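Local coordinates for protein periphilin-1 (Homo sapiens, PDB 6SWG) that probably acts as a subunit of the HUSH complex in epigenetic transcriptional silencing, its C-terminal region forming a helical hairpin that binds another protein chain, at residues B[24-35]-B[82-91]. Sequence-based numbering, arbitrary orientation.
Sequences RSKAIASKTKEI and ELKHFIAEYD
Glu82 lies against Ile35 and Lys31 where helices 23-56 and 61-93 pack as an antiparallel helical hairpin, the segment axes 10.3 Å apart and running at 158°. The Glu82 side chain runs alongside Ile35 but in the reverse sense, with its carboxylate carbon CD 3.8 Å from Ile35 CG1, while OE2 makes a long salt bridge of 3.5 Å with Lys31 NZ. Lys31 NZ also pairs with Glu34 OE1 of its own helix, so one ammonium sits between two carboxylates and probably eases their mutual repulsion. Next along the helix, Leu83 is buried: its CB takes the Ile35 CD1 methyl, and both its methyls lie near Thr32 OG1, whose polarity is met by a hydrogen bond to Ile28 O. The chain of another protein packs on Leu83, Thr32 and Ile87, adding to the apolar side of the hairpin. Phe86 turns one ring face to Lys31, a CH-pi contact with Lys31 CG 3.7 Å from the ring centroid; the bend at chi2 (57°) takes the lysine chain on across that face toward Glu82. Ala27 CB meets the same ring at its edge, near CZ. Ile87 crosses Ile28 at about a right angle, CG1 to CG1 at 4.0 Å. The Tyr90 ring is touched obliquely from one side by Ala27 CB, near CE1, and Arg24 CB, 3.6 Å from CE2. Arg24 extends past this ring to Asp91, with Ile28 CD1 over its guanidinium face and NH2 bonded to the backbone of the other protein. Replacing Arg24 with alanine would probably leave the Asp91 carboxylate without its cationic mate and cost the interchain bond. The grip on Asp91 is side-on: NE gives a nearly straight bond to OD1 (3.0 Å, 170°) and NH1 one to OD2 (2.9 Å), each oxygen using its syn lone pair.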
loop_
_atom_site.group_PDB
_atom_site.type_symbol
_atom_site.label_atom_id
_atom_site.label_comp_id
_atom_site.label_asym_id
_atom_site.label_seq_id
_atom_site.Cartn_x
_atom_site.Cartn_y
_atom_site.Cartn_z
ATOM N N ARG B 24 14.360 -14.329 -27.449
ATOM C CA ARG B 24 14.019 -12.918 -27.366
ATOM C C ARG B 24 12.519 -12.750 -27.232
ATOM O O ARG B 24 12.050 -11.888 -26.477
ATOM C CB ARG B 24 14.562 -12.195 -28.602
ATOM C CG ARG B 24 13.814 -10.942 -28.986
ATOM C CD ARG B 24 14.318 -10.285 -30.319
ATOM N NE ARG B 24 13.879 -8.879 -30.355
ATOM C CZ ARG B 24 12.667 -8.479 -30.788
ATOM N NH1 ARG B 24 12.353 -7.206 -30.777
ATOM N NH2 ARG B 24 11.767 -9.334 -31.286
ATOM N N SER B 25 11.761 -13.569 -27.962
ATOM C CA SER B 25 10.321 -13.552 -27.796
ATOM C C SER B 25 9.961 -13.944 -26.378
ATOM O O SER B 25 9.090 -13.328 -25.755
ATOM C CB SER B 25 9.651 -14.469 -28.807
ATOM O OG SER B 25 9.746 -15.824 -28.425
ATOM N N LYS B 26 10.646 -14.947 -25.833
ATOM C CA LYS B 26 10.343 -15.347 -24.467
ATOM C C LYS B 26 10.663 -14.235 -23.472
ATOM O O LYS B 26 9.890 -14.010 -22.541
ATOM C CB LYS B 26 11.094 -16.610 -24.080
ATOM C CG LYS B 26 10.619 -17.853 -24.764
ATOM C CD LYS B 26 11.500 -19.014 -24.340
ATOM C CE LYS B 26 11.550 -20.076 -25.412
ATOM N NZ LYS B 26 12.657 -21.063 -25.156
ATOM N N ALA B 27 11.803 -13.557 -23.639
ATOM C CA ALA B 27 12.176 -12.459 -22.742
ATOM C C ALA B 27 11.131 -11.344 -22.754
ATOM O O ALA B 27 10.725 -10.852 -21.683
ATOM C CB ALA B 27 13.544 -11.893 -23.144
ATOM N N ILE B 28 10.681 -10.947 -23.961
ATOM C CA ILE B 28 9.661 -9.902 -24.061
ATOM C C ILE B 28 8.374 -10.374 -23.414
ATOM O O ILE B 28 7.720 -9.633 -22.686
ATOM C CB ILE B 28 9.434 -9.485 -25.534
ATOM C CG1 ILE B 28 10.719 -8.887 -26.121
ATOM C CG2 ILE B 28 8.289 -8.508 -25.681
ATOM C CD1 ILE B 28 10.691 -8.708 -27.641
ATOM N N ALA B 29 7.975 -11.606 -23.685
ATOM C CA ALA B 29 6.717 -12.118 -23.127
ATOM C C ALA B 29 6.751 -12.148 -21.604
ATOM O O ALA B 29 5.781 -11.745 -20.957
ATOM C CB ALA B 29 6.437 -13.534 -23.663
ATOM N N SER B 30 7.858 -12.620 -21.017
ATOM C CA SER B 30 7.969 -12.674 -19.571
ATOM C C SER B 30 8.027 -11.280 -18.977
ATOM O O SER B 30 7.403 -11.026 -17.942
ATOM C CB SER B 30 9.197 -13.461 -19.146
ATOM O OG SER B 30 8.958 -14.819 -19.328
ATOM N N LYS B 31 8.790 -10.369 -19.612
ATOM C CA LYS B 31 8.854 -8.997 -19.117
ATOM C C LYS B 31 7.485 -8.361 -19.135
ATOM O O LYS B 31 7.093 -7.670 -18.193
ATOM C CB LYS B 31 9.795 -8.149 -19.977
ATOM C CG LYS B 31 10.165 -6.782 -19.380
ATOM C CD LYS B 31 10.811 -6.879 -17.992
ATOM C CE LYS B 31 10.970 -5.516 -17.330
ATOM N NZ LYS B 31 11.691 -5.616 -16.030
ATOM N N THR B 32 6.715 -8.660 -20.160
ATOM C CA THR B 32 5.381 -8.129 -20.247
ATOM C C THR B 32 4.528 -8.691 -19.134
ATOM O O THR B 32 3.796 -7.945 -18.460
ATOM C CB THR B 32 4.789 -8.474 -21.623
ATOM O OG1 THR B 32 5.571 -7.860 -22.678
ATOM C CG2 THR B 32 3.381 -8.020 -21.695
ATOM N N LYS B 33 4.650 -9.989 -18.883
ATOM C CA LYS B 33 3.834 -10.573 -17.827
ATOM C C LYS B 33 4.176 -9.964 -16.464
ATOM O O LYS B 33 3.270 -9.622 -15.679
ATOM C CB LYS B 33 4.001 -12.084 -17.838
ATOM C CG LYS B 33 3.231 -12.748 -16.739
ATOM C CD LYS B 33 3.360 -14.269 -16.839
ATOM C CE LYS B 33 2.559 -15.032 -15.747
ATOM N NZ LYS B 33 2.554 -16.534 -16.080
ATOM N N GLU B 34 5.469 -9.783 -16.188
ATOM C CA GLU B 34 5.890 -9.187 -14.925
ATOM C C GLU B 34 5.342 -7.763 -14.772
ATOM O O GLU B 34 4.804 -7.398 -13.715
ATOM C CB GLU B 34 7.401 -9.217 -14.831
ATOM C CG GLU B 34 7.992 -8.387 -13.715
ATOM C CD GLU B 34 9.507 -8.146 -13.956
ATOM O OE1 GLU B 34 9.873 -7.447 -14.939
ATOM O OE2 GLU B 34 10.334 -8.667 -13.181
ATOM N N ILE B 35 5.469 -6.943 -15.820
ATOM C CA ILE B 35 4.957 -5.580 -15.732
ATOM C C ILE B 35 3.458 -5.615 -15.462
ATOM O O ILE B 35 2.937 -4.795 -14.710
ATOM C CB ILE B 35 5.260 -4.818 -17.041
ATOM C CG1 ILE B 35 6.762 -4.576 -17.232
ATOM C CG2 ILE B 35 4.426 -3.516 -17.174
ATOM C CD1 ILE B 35 7.066 -4.128 -18.729
ATOM N N GLU B 82 8.363 1.281 -19.761
ATOM C CA GLU B 82 9.262 0.273 -19.228
ATOM C C GLU B 82 9.481 -0.827 -20.251
ATOM O O GLU B 82 10.622 -1.135 -20.610
ATOM C CB GLU B 82 8.664 -0.304 -17.952
ATOM C CG GLU B 82 9.487 -1.429 -17.411
ATOM C CD GLU B 82 9.122 -1.823 -15.974
ATOM O OE1 GLU B 82 8.143 -1.267 -15.427
ATOM O OE2 GLU B 82 9.881 -2.647 -15.389
ATOM N N LEU B 83 8.380 -1.300 -20.871
ATOM C CA LEU B 83 8.498 -2.394 -21.826
ATOM C C LEU B 83 9.307 -1.942 -23.039
ATOM O O LEU B 83 10.213 -2.664 -23.505
ATOM C CB LEU B 83 7.114 -2.880 -22.239
ATOM C CG LEU B 83 7.195 -4.024 -23.258
ATOM C CD1 LEU B 83 7.915 -5.225 -22.734
ATOM C CD2 LEU B 83 5.780 -4.438 -23.684
ATOM N N LYS B 84 9.060 -0.711 -23.511
ATOM C CA LYS B 84 9.847 -0.228 -24.650
ATOM C C LYS B 84 11.319 -0.155 -24.284
ATOM O O LYS B 84 12.177 -0.685 -25.004
ATOM C CB LYS B 84 9.359 1.116 -25.143
ATOM C CG LYS B 84 8.007 1.039 -25.769
ATOM C CD LYS B 84 7.553 2.425 -26.238
ATOM C CE LYS B 84 6.157 2.360 -26.835
ATOM N NZ LYS B 84 5.647 3.626 -27.481
ATOM N N HIS B 85 11.609 0.357 -23.089
ATOM C CA HIS B 85 12.993 0.399 -22.638
ATOM C C HIS B 85 13.625 -0.979 -22.719
ATOM O O HIS B 85 14.697 -1.138 -23.324
ATOM C CB HIS B 85 13.109 0.931 -21.227
ATOM C CG HIS B 85 14.480 1.418 -20.931
ATOM N ND1 HIS B 85 15.294 0.818 -20.002
ATOM C CD2 HIS B 85 15.211 2.407 -21.495
ATOM C CE1 HIS B 85 16.458 1.441 -19.980
ATOM N NE2 HIS B 85 16.426 2.414 -20.869
ATOM N N PHE B 86 12.903 -2.001 -22.233
ATOM C CA PHE B 86 13.434 -3.348 -22.218
ATOM C C PHE B 86 13.736 -3.804 -23.631
ATOM O O PHE B 86 14.900 -4.079 -23.968
ATOM C CB PHE B 86 12.422 -4.269 -21.574
ATOM C CG PHE B 86 12.836 -5.700 -21.543
ATOM C CD1 PHE B 86 12.565 -6.530 -22.602
ATOM C CD2 PHE B 86 13.467 -6.219 -20.432
ATOM C CE1 PHE B 86 12.924 -7.839 -22.568
ATOM C CE2 PHE B 86 13.834 -7.542 -20.384
ATOM C CZ PHE B 86 13.546 -8.363 -21.460
ATOM N N ILE B 87 12.757 -3.681 -24.523
ATOM C CA ILE B 87 13.015 -4.098 -25.876
ATOM C C ILE B 87 14.220 -3.335 -26.421
ATOM O O ILE B 87 15.171 -3.952 -26.934
ATOM C CB ILE B 87 11.761 -3.910 -26.742
ATOM C CG1 ILE B 87 10.664 -4.855 -26.278
ATOM C CG2 ILE B 87 12.107 -4.084 -28.163
ATOM C CD1 ILE B 87 9.255 -4.472 -26.907
ATOM N N ALA B 88 14.235 -1.990 -26.284
ATOM C CA ALA B 88 15.345 -1.224 -26.872
ATOM C C ALA B 88 16.701 -1.712 -26.295
ATOM O O ALA B 88 17.647 -2.014 -27.057
ATOM C CB ALA B 88 15.126 0.278 -26.656
ATOM N N GLU B 89 16.777 -1.894 -24.960
ATOM C CA GLU B 89 18.033 -2.370 -24.353
ATOM C C GLU B 89 18.434 -3.717 -24.953
ATOM O O GLU B 89 19.568 -3.905 -25.438
ATOM C CB GLU B 89 17.889 -2.502 -22.835
ATOM C CG GLU B 89 17.899 -1.192 -22.078
ATOM C CD GLU B 89 19.264 -0.500 -22.144
ATOM O OE1 GLU B 89 19.381 0.719 -21.917
ATOM O OE2 GLU B 89 20.270 -1.176 -22.411
ATOM N N TYR B 90 17.468 -4.619 -25.060
ATOM C CA TYR B 90 17.777 -5.945 -25.555
ATOM C C TYR B 90 18.285 -5.879 -26.983
ATOM O O TYR B 90 19.190 -6.624 -27.366
ATOM C CB TYR B 90 16.524 -6.812 -25.514
ATOM C CG TYR B 90 16.782 -8.276 -25.630
ATOM C CD1 TYR B 90 16.867 -9.053 -24.472
ATOM C CD2 TYR B 90 16.928 -8.901 -26.867
ATOM C CE1 TYR B 90 17.071 -10.394 -24.531
ATOM C CE2 TYR B 90 17.146 -10.302 -26.939
ATOM C CZ TYR B 90 17.213 -11.022 -25.751
ATOM O OH TYR B 90 17.422 -12.386 -25.658
ATOM N N ASP B 91 17.678 -5.034 -27.804
ATOM C CA ASP B 91 18.023 -5.048 -29.206
ATOM C C ASP B 91 19.222 -4.175 -29.479
ATOM O O ASP B 91 19.491 -3.892 -30.659
ATOM C CB ASP B 91 16.835 -4.545 -30.088
ATOM C CG ASP B 91 15.643 -5.549 -30.129
ATOM O OD1 ASP B 91 15.921 -6.703 -29.736
ATOM O OD2 ASP B 91 14.477 -5.184 -30.512
#